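Protein BIM1 (Saccharomyces cerevisiae, PDB 2QJX) binds microtubules and their growing plus ends as a yeast member of the EB1 (MAPRE) family, here represented by its calponin-homology domain. Local coordinates at residues A[94-97]-A[98-101]; A[116-120]-A[121-125]. One frame throughout, in Å; residues are numbered along the deposited sequence.

Interaction 1 of 2, residues A[94-97]-A[98-101]; sequences KFQD and NLEF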
loop_
_atom_site.group_PDB
_atom_site.type_symbol
_atom_site.label_atom_id
_atom_site.label_comp_id
_atom_site.label_asym_id
_atom_site.label_seq_id
_atom_site.Cartn_x
_atom_site.Cartn_y
_atom_site.Cartn_z
ATOM N N LYS A 94 -3.170 13.507 2.754
ATOM C CA LYS A 94 -3.046 14.199 4.035
ATOM C C LYS A 94 -2.200 13.316 4.959
ATOM O O LYS A 94 -2.344 12.095 4.955
ATOM C CB LYS A 94 -4.436 14.435 4.637
ATOM C CG LYS A 94 -4.433 15.260 5.917
ATOM C CD LYS A 94 -5.850 15.501 6.435
ATOM C CE LYS A 94 -5.837 16.283 7.742
ATOM N NZ LYS A 94 -7.214 16.562 8.251
ATOM N N PHE A 95 -1.324 13.936 5.746
ATOM C CA PHE A 95 -0.433 13.204 6.649
ATOM C C PHE A 95 -1.076 12.266 7.673
ATOM O O PHE A 95 -0.803 11.064 7.688
ATOM C CB PHE A 95 0.471 14.188 7.405
ATOM C CG PHE A 95 1.380 13.526 8.404
ATOM C CD1 PHE A 95 2.536 12.878 7.992
ATOM C CD2 PHE A 95 1.054 13.517 9.758
ATOM C CE1 PHE A 95 3.355 12.227 8.907
ATOM C CE2 PHE A 95 1.865 12.868 10.684
ATOM C CZ PHE A 95 3.020 12.221 10.259
ATOM N N GLN A 96 -1.918 12.817 8.537
ATOM C CA GLN A 96 -2.544 12.035 9.599
ATOM C C GLN A 96 -3.318 10.792 9.165
ATOM O O GLN A 96 -3.138 9.717 9.743
ATOM C CB GLN A 96 -3.454 12.940 10.436
ATOM C CG GLN A 96 -3.869 12.349 11.770
ATOM C CD GLN A 96 -2.682 11.913 12.604
ATOM O OE1 GLN A 96 -1.643 12.572 12.618
ATOM N NE2 GLN A 96 -2.835 10.802 13.318
ATOM N N ASP A 97 -4.172 10.932 8.155
ATOM C CA ASP A 97 -4.977 9.811 7.678
ATOM C C ASP A 97 -4.110 8.669 7.148
ATOM O O ASP A 97 -4.349 7.499 7.447
ATOM C CB ASP A 97 -5.929 10.285 6.580
ATOM C CG ASP A 97 -6.812 11.438 7.033
ATOM O OD1 ASP A 97 -7.841 11.189 7.692
ATOM O OD2 ASP A 97 -6.467 12.599 6.737
ATOM N N ASN A 98 -3.105 9.016 6.356
ATOM C CA ASN A 98 -2.208 8.016 5.794
ATOM C C ASN A 98 -1.293 7.419 6.847
ATOM O O ASN A 98 -0.941 6.241 6.775
ATOM C CB ASN A 98 -1.414 8.634 4.651
ATOM C CG ASN A 98 -2.251 8.784 3.405
ATOM O OD1 ASN A 98 -2.558 7.797 2.740
ATOM N ND2 ASN A 98 -2.647 10.015 3.091
ATOM N N LEU A 99 -0.910 8.227 7.828
ATOM C CA LEU A 99 -0.069 7.734 8.907
ATOM C C LEU A 99 -0.814 6.602 9.609
ATOM O O LEU A 99 -0.267 5.517 9.832
ATOM C CB LEU A 99 0.223 8.846 9.920
ATOM C CG LEU A 99 0.989 8.362 11.159
ATOM C CD1 LEU A 99 2.424 8.018 10.773
ATOM C CD2 LEU A 99 0.976 9.433 12.233
ATOM N N GLU A 100 -2.072 6.863 9.950
ATOM C CA GLU A 100 -2.903 5.884 10.644
ATOM C C GLU A 100 -3.152 4.616 9.835
ATOM O O GLU A 100 -3.128 3.515 10.380
ATOM C CB GLU A 100 -4.247 6.512 11.032
ATOM C CG GLU A 100 -4.141 7.548 12.143
ATOM C CD GLU A 100 -5.474 8.209 12.461
ATOM O OE1 GLU A 100 -6.500 7.497 12.507
ATOM O OE2 GLU A 100 -5.491 9.439 12.678
ATOM N N PHE A 101 -3.392 4.765 8.538
ATOM C CA PHE A 101 -3.647 3.597 7.702
ATOM C C PHE A 101 -2.379 2.755 7.568
ATOM O O PHE A 101 -2.435 1.525 7.625
ATOM C CB PHE A 101 -4.154 4.032 6.321
ATOM C CG PHE A 101 -4.775 2.918 5.529
ATOM C CD1 PHE A 101 -5.938 2.296 5.974
ATOM C CD2 PHE A 101 -4.190 2.477 4.347
ATOM C CE1 PHE A 101 -6.511 1.248 5.255
ATOM C CE2 PHE A 101 -4.755 1.429 3.620
ATOM C CZ PHE A 101 -5.919 0.814 4.077
#
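The F95 ring presents one face to L99, whose CB lies over it, while CE2, on the ring's rim, meets L99 CD2 at 3.9 Å. The two side chains run side by side and point the same way, each with CG anti to its own backbone N (chi1 177° in F95), which is how residues one helical turn apart come to match in direction. Among the other flat groups, the Q96 amide and the E100 carboxylate are twisted 53° against each other, and Q96 NE2 donates to E100 OE2 over 3.1 Å. The acceptor lies in the amide plane and is met on its anti side; the bend at chi2 of Q96 folds the amide back to reach it. The second amide, that of N98, sends ND2 to K94 O at 2.8 Å with an N-H...O angle of 163°. This side-chain bond supplements the weak backbone one from N98 N to the same oxygen. From there the helical bonding becomes regular, with L99 N to F95 O at 2.8 Å and F101 N to D97 O at 3.1 Å. K94 is the N-cap residue, and 95-101 form the first two turns of helix 95-112 in the calponin-homology domain. N98 OD1 bonds Y39 OH, and ND2 also bonds L90 O; F95 and L99 pack on R12 of helix 12-23, and F101 meets Y39 edge-to-face and reaches L72 and F76 of helix 62-78.

Interaction 2 of 2, residues A[116-120]-A[121-125]; sequences SVYDP and DARRK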
loop_
_atom_site.group_PDB
_atom_site.type_symbol
_atom_site.label_atom_id
_atom_site.label_comp_id
_atom_site.label_asym_id
_atom_site.label_seq_id
_atom_site.Cartn_x
_atom_site.Cartn_y
_atom_site.Cartn_z
ATOM N N SER A 116 7.166 -17.315 2.926
ATOM C CA SER A 116 7.631 -17.128 1.555
ATOM C C SER A 116 8.380 -15.816 1.365
ATOM O O SER A 116 8.105 -14.830 2.048
ATOM C CB SER A 116 6.452 -17.185 0.582
ATOM O OG SER A 116 5.542 -16.124 0.814
ATOM N N VAL A 117 9.331 -15.808 0.435
ATOM C CA VAL A 117 10.101 -14.601 0.159
ATOM C C VAL A 117 9.307 -13.764 -0.839
ATOM O O VAL A 117 8.607 -14.304 -1.696
ATOM C CB VAL A 117 11.489 -14.932 -0.441
ATOM C CG1 VAL A 117 11.337 -15.456 -1.863
ATOM C CG2 VAL A 117 12.375 -13.692 -0.419
ATOM N N TYR A 118 9.400 -12.447 -0.716
ATOM C CA TYR A 118 8.679 -11.560 -1.620
ATOM C C TYR A 118 9.671 -10.688 -2.374
ATOM O O TYR A 118 10.580 -10.119 -1.779
ATOM C CB TYR A 118 7.706 -10.678 -0.832
ATOM C CG TYR A 118 6.811 -9.820 -1.703
ATOM C CD1 TYR A 118 5.784 -10.389 -2.457
ATOM C CD2 TYR A 118 6.997 -8.439 -1.777
ATOM C CE1 TYR A 118 4.957 -9.603 -3.265
ATOM C CE2 TYR A 118 6.178 -7.639 -2.584
ATOM C CZ TYR A 118 5.163 -8.228 -3.322
ATOM O OH TYR A 118 4.360 -7.447 -4.120
ATOM N N ASP A 119 9.503 -10.600 -3.689
ATOM C CA ASP A 119 10.387 -9.791 -4.518
ATOM C C ASP A 119 9.539 -8.627 -4.998
ATOM O O ASP A 119 8.859 -8.729 -6.016
ATOM C CB ASP A 119 10.881 -10.592 -5.725
ATOM C CG ASP A 119 11.943 -9.856 -6.512
ATOM O OD1 ASP A 119 11.974 -8.608 -6.453
ATOM O OD2 ASP A 119 12.742 -10.523 -7.204
ATOM N N PRO A 120 9.570 -7.503 -4.267
ATOM C CA PRO A 120 8.782 -6.325 -4.634
ATOM C C PRO A 120 9.057 -5.772 -6.022
ATOM O O PRO A 120 8.133 -5.384 -6.738
ATOM C CB PRO A 120 9.113 -5.326 -3.519
ATOM C CG PRO A 120 10.511 -5.705 -3.131
ATOM C CD PRO A 120 10.432 -7.219 -3.106
ATOM N N ASP A 121 10.324 -5.738 -6.411
ATOM C CA ASP A 121 10.680 -5.211 -7.717
ATOM C C ASP A 121 10.108 -6.058 -8.852
ATOM O O ASP A 121 9.495 -5.531 -9.782
ATOM C CB ASP A 121 12.204 -5.108 -7.821
ATOM C CG ASP A 121 12.787 -4.191 -6.759
ATOM O OD1 ASP A 121 12.627 -2.959 -6.886
ATOM O OD2 ASP A 121 13.384 -4.700 -5.786
ATOM N N ALA A 122 10.303 -7.370 -8.775
ATOM C CA ALA A 122 9.789 -8.262 -9.809
ATOM C C ALA A 122 8.264 -8.208 -9.881
ATOM O O ALA A 122 7.687 -8.244 -10.969
ATOM C CB ALA A 122 10.252 -9.694 -9.548
ATOM N N ARG A 123 7.607 -8.123 -8.728
ATOM C CA ARG A 123 6.149 -8.066 -8.717
ATOM C C ARG A 123 5.619 -6.806 -9.402
ATOM O O ARG A 123 4.498 -6.816 -9.911
ATOM C CB ARG A 123 5.607 -8.152 -7.280
ATOM C CG ARG A 123 5.822 -9.510 -6.609
ATOM C CD ARG A 123 5.038 -10.626 -7.305
ATOM N NE ARG A 123 3.595 -10.465 -7.140
ATOM C CZ ARG A 123 2.679 -11.238 -7.714
ATOM N NH1 ARG A 123 3.048 -12.237 -8.506
ATOM N NH2 ARG A 123 1.389 -11.021 -7.487
ATOM N N ARG A 124 6.424 -5.739 -9.417
ATOM C CA ARG A 124 6.048 -4.468 -10.056
ATOM C C ARG A 124 6.610 -4.371 -11.470
ATOM O O ARG A 124 6.515 -3.312 -12.092
ATOM C CB ARG A 124 6.642 -3.251 -9.330
ATOM C CG ARG A 124 6.374 -3.076 -7.874
ATOM C CD ARG A 124 6.690 -1.625 -7.514
ATOM N NE ARG A 124 8.113 -1.315 -7.343
ATOM C CZ ARG A 124 8.768 -1.448 -6.191
ATOM N NH1 ARG A 124 8.134 -1.890 -5.114
ATOM N NH2 ARG A 124 10.047 -1.101 -6.098
ATOM N N LYS A 125 7.213 -5.447 -11.965
ATOM C CA LYS A 125 7.848 -5.436 -13.283
ATOM C C LYS A 125 8.901 -4.327 -13.332
ATOM O O LYS A 125 9.090 -3.636 -14.338
ATOM C CB LYS A 125 6.808 -5.278 -14.394
ATOM C CG LYS A 125 5.877 -6.482 -14.461
ATOM C CD LYS A 125 5.350 -6.768 -15.860
ATOM C CE LYS A 125 4.393 -5.705 -16.348
ATOM N NZ LYS A 125 3.698 -6.174 -17.587
HETATM O O HOH W 1 13.557 -7.167 -5.035
#
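Y118 is the first residue to touch 121-125: its CE1 lies 3.5 Å from R123 CG, the two side chains crossing at about a right angle. Both polar ends converge on D44 of helix 37-47, Y118 OH by a hydrogen bond and R123 NE by a salt bridge. D119 comes next, the N-cap residue. With CG anti to the backbone N (chi1 -172°), its carboxylate turns back over the helix start, and OD1 accepts from A122 N at 3.1 Å, nearly straight at 176° but from above the carboxylate plane. A water donates to both D119 OD1 and D121 OD2, bridging two acids whose oxygens stand 4.2 Å apart. D119 O takes R123 N at 3.0 Å. P120 opens the helix; its O lies over one face of the R124 guanidinium and accepts a weak bond from R124 N and another from Q41 NE2. R124 NH2 forms a salt bridge with D121 OD1 (3.3 Å), which also accepts from N24 ND2, and R124 NH1 bonds Q41 OE1. The arrangement is a very short helix with an aspartate N-cap, closed by a Schellman motif (K125 N to A122 O, Y126 N to D121 O) with K125, at positive phi, as C-prime.

How the interactions relate
Interactions 1 and 2 stand at successive helix starts: residues 94-101 open helix 95-112, and residues 116-125 cover the loop that follows it and the short helix 120-123. Their centres are 25 Å apart, on opposite sides of the chain's centre, and their nearest atoms stay about 15 Å apart, so neither touches the other. The N-cap residues differ in their use, a backbone acceptor in interaction 1 against a side-chain acceptor in interaction 2. Helix 37-47 is a shared neighbour, with Y39 serving interaction 1 and Q41 and D44 serving interaction 2. No ligand or active site joins them; the common framework is the helical domain itself.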